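Local coordinates for protein HTLV-2 integrase catalytic core domain (Human T-cell leukemia virus 2, PDB 6QBT) that probably catalyses insertion of viral DNA into host DNA, as the magnesium-binding catalytic core of a retroviral integrase, at residues 109-112 against 113-117; 124-127 against 128-132. All blocks are in the same frame, centred on the assembly; numbering follows the deposited sequence.

Contact 1 of 2, residues 109-112 against 113-117; sequences NGII and KNLLN
Two turns of helix 104-122, in the RNase H-like core of the integrase, join N109-I112 to K113-N117 through a run of i to i+4 hydrogen bonds. The K113 N-H reaches N109 O at 2.8 Å, N114 N binds G110 O at 3.0 Å, L115 N binds I111 O, and L116 N meets I112 O at 2.8 Å, the straightest of the four (N-H...O 173°).

Side chains lie back along these carbonyls. K113 has its CG set opposite its own carbonyl carbon (chi1 -68°), which brings CG to 3.3 Å from N109 O; beyond that the chain runs extended alongside the preceding turn. Its NZ is held by H16 O and T15 OG1 of strand 9-19, tying the helix to the central sheet. N114 places its carboxamide beside G110 O, but OD1 stands 3.5 Å from that oxygen, acceptor against acceptor, without a bond. On another flank L115 CD1 approaches I111 CG2 loosely at 4.4 Å, and L115 also packs on Y87 of the second subunit. I112 and L116 are buried, both touching helix 128-142.

The N109 side chain is about 8 Å from the magnesium ion at D13 and D70, near the active site but not a ligand. A helix set between the central sheet and a neighbouring helix is typical of the RNase H-like integrase core.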
ATOM      1  N   ASN A 109       4.053  21.287  -6.799  1.00 37.72           N
ATOM      2  CA  ASN A 109       2.748  21.781  -6.338  1.00 37.73           C
ATOM      3  C   ASN A 109       1.816  22.050  -7.495  1.00 37.07           C
ATOM      4  O   ASN A 109       0.675  21.586  -7.485  1.00 38.01           O
ATOM      5  CB  ASN A 109       2.878  23.075  -5.546  1.00 37.84           C
ATOM      6  CG  ASN A 109       3.557  22.884  -4.192  1.00 39.83           C
ATOM      7  OD1 ASN A 109       3.701  21.763  -3.694  1.00 39.63           O
ATOM      8  ND2 ASN A 109       3.958  23.990  -3.581  1.00 38.17           N
ATOM      9  N   GLY A 110       2.314  22.782  -8.487  1.00 34.01           N
ATOM     10  CA  GLY A 110       1.512  23.194  -9.639  1.00 33.53           C
ATOM     11  C   GLY A 110       1.056  22.003 -10.458  1.00 34.45           C
ATOM     12  O   GLY A 110      -0.077  21.951 -10.913  1.00 34.99           O
ATOM     13  N   ILE A 111       1.926  21.018 -10.623  1.00 35.94           N
ATOM     14  CA  ILE A 111       1.558  19.844 -11.403  1.00 39.02           C
ATOM     15  C   ILE A 111       0.502  19.019 -10.623  1.00 40.00           C
ATOM     16  O   ILE A 111      -0.530  18.569 -11.195  1.00 38.46           O
ATOM     17  CB  ILE A 111       2.808  19.009 -11.772  1.00 41.38           C
ATOM     18  CG1 ILE A 111       3.735  19.842 -12.671  1.00 41.80           C
ATOM     19  CG2 ILE A 111       2.410  17.706 -12.470  1.00 39.78           C
ATOM     20  CD1 ILE A 111       5.173  19.393 -12.637  1.00 43.47           C
ATOM     21  N   ILE A 112       0.743  18.866  -9.318  1.00 40.00           N
ATOM     22  CA  ILE A 112      -0.225  18.215  -8.434  1.00 41.11           C
ATOM     23  C   ILE A 112      -1.587  18.900  -8.528  1.00 39.06           C
ATOM     24  O   ILE A 112      -2.578  18.226  -8.816  1.00 38.73           O
ATOM     25  CB  ILE A 112       0.258  18.165  -6.974  1.00 42.91           C
ATOM     26  CG1 ILE A 112       1.441  17.208  -6.852  1.00 47.50           C
ATOM     27  CG2 ILE A 112      -0.870  17.722  -6.044  1.00 42.23           C
ATOM     28  CD1 ILE A 112       1.093  15.760  -7.194  1.00 53.99           C
ATOM     29  N   LYS A 113      -1.621  20.226  -8.345  1.00 36.58           N
ATOM     30  CA  LYS A 113      -2.878  20.950  -8.358  1.00 36.36           C
ATOM     31  C   LYS A 113      -3.610  20.853  -9.690  1.00 35.52           C
ATOM     32  O   LYS A 113      -4.830  20.726  -9.695  1.00 35.63           O
ATOM     33  CB  LYS A 113      -2.705  22.408  -7.914  1.00 37.72           C
ATOM     34  CG  LYS A 113      -2.348  22.514  -6.437  1.00 37.65           C
ATOM     35  CD  LYS A 113      -2.215  23.952  -5.960  1.00 37.97           C
ATOM     36  CE  LYS A 113      -1.674  23.946  -4.525  1.00 39.35           C
ATOM     37  NZ  LYS A 113      -1.403  25.293  -3.941  1.00 38.16           N
ATOM     38  N   ASN A 114      -2.888  20.870 -10.805  1.00 36.79           N
ATOM     39  CA  ASN A 114      -3.539  20.696 -12.109  1.00 38.33           C
ATOM     40  C   ASN A 114      -4.159  19.305 -12.248  1.00 38.21           C
ATOM     41  O   ASN A 114      -5.267  19.192 -12.769  1.00 36.57           O
ATOM     42  CB  ASN A 114      -2.601  20.986 -13.280  1.00 41.73           C
ATOM     43  CG  ASN A 114      -2.455  22.480 -13.564  1.00 49.66           C
ATOM     44  OD1 ASN A 114      -2.690  23.345 -12.704  1.00 55.35           O
ATOM     45  ND2 ASN A 114      -2.061  22.793 -14.778  1.00 54.81           N
ATOM     46  N   LEU A 115      -3.474  18.255 -11.771  1.00 37.57           N
ATOM     47  CA  LEU A 115      -4.034  16.902 -11.840  1.00 36.80           C
ATOM     48  C   LEU A 115      -5.224  16.764 -10.886  1.00 38.06           C
ATOM     49  O   LEU A 115      -6.274  16.215 -11.266  1.00 38.85           O
ATOM     50  CB  LEU A 115      -2.972  15.837 -11.532  1.00 38.10           C
ATOM     51  CG  LEU A 115      -2.006  15.544 -12.688  1.00 37.22           C
ATOM     52  CD1 LEU A 115      -0.803  14.757 -12.181  1.00 36.53           C
ATOM     53  CD2 LEU A 115      -2.706  14.834 -13.847  1.00 36.56           C
ATOM     54  N   LEU A 116      -5.063  17.289  -9.676  1.00 36.49           N
ATOM     55  CA  LEU A 116      -6.135  17.335  -8.679  1.00 39.84           C
ATOM     56  C   LEU A 116      -7.410  18.022  -9.213  1.00 41.09           C
ATOM     57  O   LEU A 116      -8.518  17.484  -9.071  1.00 43.75           O
ATOM     58  CB  LEU A 116      -5.620  18.060  -7.433  1.00 42.59           C
ATOM     59  CG  LEU A 116      -6.415  18.147  -6.143  1.00 46.52           C
ATOM     60  CD1 LEU A 116      -6.643  16.771  -5.549  1.00 51.55           C
ATOM     61  CD2 LEU A 116      -5.633  18.981  -5.150  1.00 46.80           C
ATOM     62  N   ASN A 117      -7.257  19.182  -9.847  1.00 38.21           N
ATOM     63  CA  ASN A 117      -8.403  19.863 -10.472  1.00 38.12           C
ATOM     64  C   ASN A 117      -9.054  19.051 -11.587  1.00 36.40           C
ATOM     65  O   ASN A 117     -10.281  18.997 -11.690  1.00 37.06           O
ATOM     66  CB  ASN A 117      -8.001  21.232 -11.021  1.00 39.16           C
ATOM     67  CG  ASN A 117      -7.653  22.222  -9.923  1.00 43.34           C
ATOM     68  OD1 ASN A 117      -8.065  22.079  -8.774  1.00 47.77           O
ATOM     69  ND2 ASN A 117      -6.894  23.234 -10.273  1.00 43.35           N
TER

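Contact 2 of 2, residues 124-127 against 128-132; sequences PNLP and LDNAI
The N130 carboxamide presents one face to the ring of P127, and L126 reaches that same face beside it, at the start of helix 128-142. One face of the pyrrolidine ring lies over the amide, the two planes inclined rather than parallel, with CD 3.7 Å from N130 OD1 and 3.9 Å from N130 CG. Towards the nitrogen end of the amide, L126 CD2 sits 3.7 Å from N130 ND2, the two side chains crossing at about a right angle. N130 comes to lie here because its CG is opposite its own carbonyl carbon (chi1 -62°), which turns the amide back towards the residues before the helix.

P127 occupies the N-cap position. With no N-H to donate to N130 and no side-chain acceptor for the N130 N-H, it cannot form a capping box, and the two side chains meet by van der Waals contact. L128 and A131 face inwards, L128 onto C41 of strand 37-42 and A131 onto helix 104-122, while L126 packs against C48 of the second subunit. The polar link across the cap is weak: N130 N lies 3.2 Å from P127 O with an N-H...O angle of 122°, and N130 CB stands 3.5 Å from the same oxygen.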
ATOM      1  N   PRO A 124     -16.985  14.680 -10.185  1.00 46.32           N
ATOM      2  CA  PRO A 124     -17.420  15.747  -9.276  1.00 47.88           C
ATOM      3  C   PRO A 124     -18.143  15.210  -8.046  1.00 46.81           C
ATOM      4  O   PRO A 124     -18.017  15.773  -6.974  1.00 45.17           O
ATOM      5  CB  PRO A 124     -18.356  16.590 -10.150  1.00 50.12           C
ATOM      6  CG  PRO A 124     -18.882  15.639 -11.176  1.00 49.93           C
ATOM      7  CD  PRO A 124     -17.795  14.629 -11.417  1.00 48.19           C
ATOM      8  N   ASN A 125     -18.867  14.114  -8.218  1.00 48.68           N
ATOM      9  CA  ASN A 125     -19.549  13.421  -7.126  1.00 53.14           C
ATOM     10  C   ASN A 125     -18.636  12.892  -5.980  1.00 50.48           C
ATOM     11  O   ASN A 125     -19.109  12.768  -4.853  1.00 50.94           O
ATOM     12  CB  ASN A 125     -20.458  12.288  -7.704  1.00 59.33           C
ATOM     13  CG  ASN A 125     -19.679  11.207  -8.535  1.00 66.70           C
ATOM     14  OD1 ASN A 125     -18.691  11.500  -9.256  1.00 59.72           O
ATOM     15  ND2 ASN A 125     -20.159   9.950  -8.456  1.00 65.76           N
ATOM     16  N   LEU A 126     -17.350  12.620  -6.252  1.00 49.12           N
ATOM     17  CA  LEU A 126     -16.469  11.839  -5.346  1.00 49.21           C
ATOM     18  C   LEU A 126     -15.587  12.683  -4.418  1.00 46.90           C
ATOM     19  O   LEU A 126     -15.269  13.811  -4.749  1.00 48.73           O
ATOM     20  CB  LEU A 126     -15.559  10.914  -6.166  1.00 51.41           C
ATOM     21  CG  LEU A 126     -16.247   9.625  -6.654  1.00 53.99           C
ATOM     22  CD1 LEU A 126     -15.601   9.089  -7.931  1.00 53.51           C
ATOM     23  CD2 LEU A 126     -16.270   8.565  -5.549  1.00 53.18           C
ATOM     24  N   PRO A 127     -15.148  12.117  -3.275  1.00 44.44           N
ATOM     25  CA  PRO A 127     -14.406  12.917  -2.279  1.00 43.47           C
ATOM     26  C   PRO A 127     -13.060  13.475  -2.770  1.00 44.74           C
ATOM     27  O   PRO A 127     -12.428  12.875  -3.641  1.00 47.20           O
ATOM     28  CB  PRO A 127     -14.151  11.918  -1.130  1.00 42.56           C
ATOM     29  CG  PRO A 127     -15.064  10.768  -1.372  1.00 41.90           C
ATOM     30  CD  PRO A 127     -15.270  10.707  -2.854  1.00 43.30           C
ATOM     31  N   LEU A 128     -12.633  14.600  -2.191  1.00 41.77           N
ATOM     32  CA  LEU A 128     -11.292  15.179  -2.411  1.00 40.40           C
ATOM     33  C   LEU A 128     -10.123  14.185  -2.294  1.00 39.72           C
ATOM     34  O   LEU A 128      -9.175  14.226  -3.082  1.00 39.08           O
ATOM     35  CB  LEU A 128     -11.071  16.327  -1.414  1.00 40.34           C
ATOM     36  CG  LEU A 128      -9.713  17.040  -1.388  1.00 39.88           C
ATOM     37  CD1 LEU A 128      -9.399  17.565  -2.782  1.00 40.16           C
ATOM     38  CD2 LEU A 128      -9.680  18.172  -0.361  1.00 40.64           C
ATOM     39  N   ASP A 129     -10.178  13.312  -1.298  1.00 40.99           N
ATOM     40  CA  ASP A 129      -9.118  12.316  -1.089  1.00 43.35           C
ATOM     41  C   ASP A 129      -8.864  11.418  -2.276  1.00 38.87           C
ATOM     42  O   ASP A 129      -7.731  11.151  -2.575  1.00 36.59           O
ATOM     43  CB  ASP A 129      -9.375  11.464   0.157  1.00 47.64           C
ATOM     44  CG  ASP A 129      -8.655  12.010   1.376  1.00 55.22           C
ATOM     45  OD1 ASP A 129      -7.404  12.186   1.323  1.00 63.07           O
ATOM     46  OD2 ASP A 129      -9.337  12.281   2.378  1.00 58.86           O
ATOM     47  N   ASN A 130      -9.925  10.973  -2.947  1.00 38.52           N
ATOM     48  CA  ASN A 130      -9.792  10.230  -4.196  1.00 35.92           C
ATOM     49  C   ASN A 130      -8.994  11.007  -5.260  1.00 34.26           C
ATOM     50  O   ASN A 130      -8.145  10.429  -5.927  1.00 35.45           O
ATOM     51  CB  ASN A 130     -11.147   9.874  -4.786  1.00 35.84           C
ATOM     52  CG  ASN A 130     -11.966   8.973  -3.890  1.00 36.70           C
ATOM     53  OD1 ASN A 130     -11.946   9.128  -2.664  1.00 36.45           O
ATOM     54  ND2 ASN A 130     -12.725   8.049  -4.500  1.00 31.69           N
ATOM     55  N   ALA A 131      -9.271  12.295  -5.420  1.00 32.83           N
ATOM     56  CA  ALA A 131      -8.635  13.095  -6.474  1.00 34.68           C
ATOM     57  C   ALA A 131      -7.150  13.297  -6.194  1.00 36.28           C
ATOM     58  O   ALA A 131      -6.328  13.209  -7.110  1.00 37.76           O
ATOM     59  CB  ALA A 131      -9.345  14.430  -6.631  1.00 36.59           C
ATOM     60  N   ILE A 132      -6.834  13.521  -4.919  1.00 36.33           N
ATOM     61  CA  ILE A 132      -5.473  13.657  -4.415  1.00 37.59           C
ATOM     62  C   ILE A 132      -4.749  12.359  -4.720  1.00 37.90           C
ATOM     63  O   ILE A 132      -3.647  12.372  -5.263  1.00 35.22           O
ATOM     64  CB  ILE A 132      -5.471  13.864  -2.863  1.00 41.90           C
ATOM     65  CG1 ILE A 132      -6.172  15.186  -2.449  1.00 45.84           C
ATOM     66  CG2 ILE A 132      -4.074  13.753  -2.250  1.00 41.14           C
ATOM     67  CD1 ILE A 132      -5.300  16.418  -2.493  1.00 47.13           C
TER

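How the contacts relate
Contact 1 closes before contact 2 opens, and the two lie in series on consecutive helices: contact 1 within helix 104-122, contact 2 across the loop that follows and the first turn of helix 128-142. Their centres are 13 Å apart, on the same side of the chain's centre. The chain reverses between them, so the two helices meet directly: L116 CD1 lies 3.3 Å from I132 N and 4.0 Å from L128 CD1. One contact thus lies within a helix, the other at the start of its partner, and together they illustrate how a helical pair is built beside the central sheet of an RNase H-like core. Each also touches the second subunit.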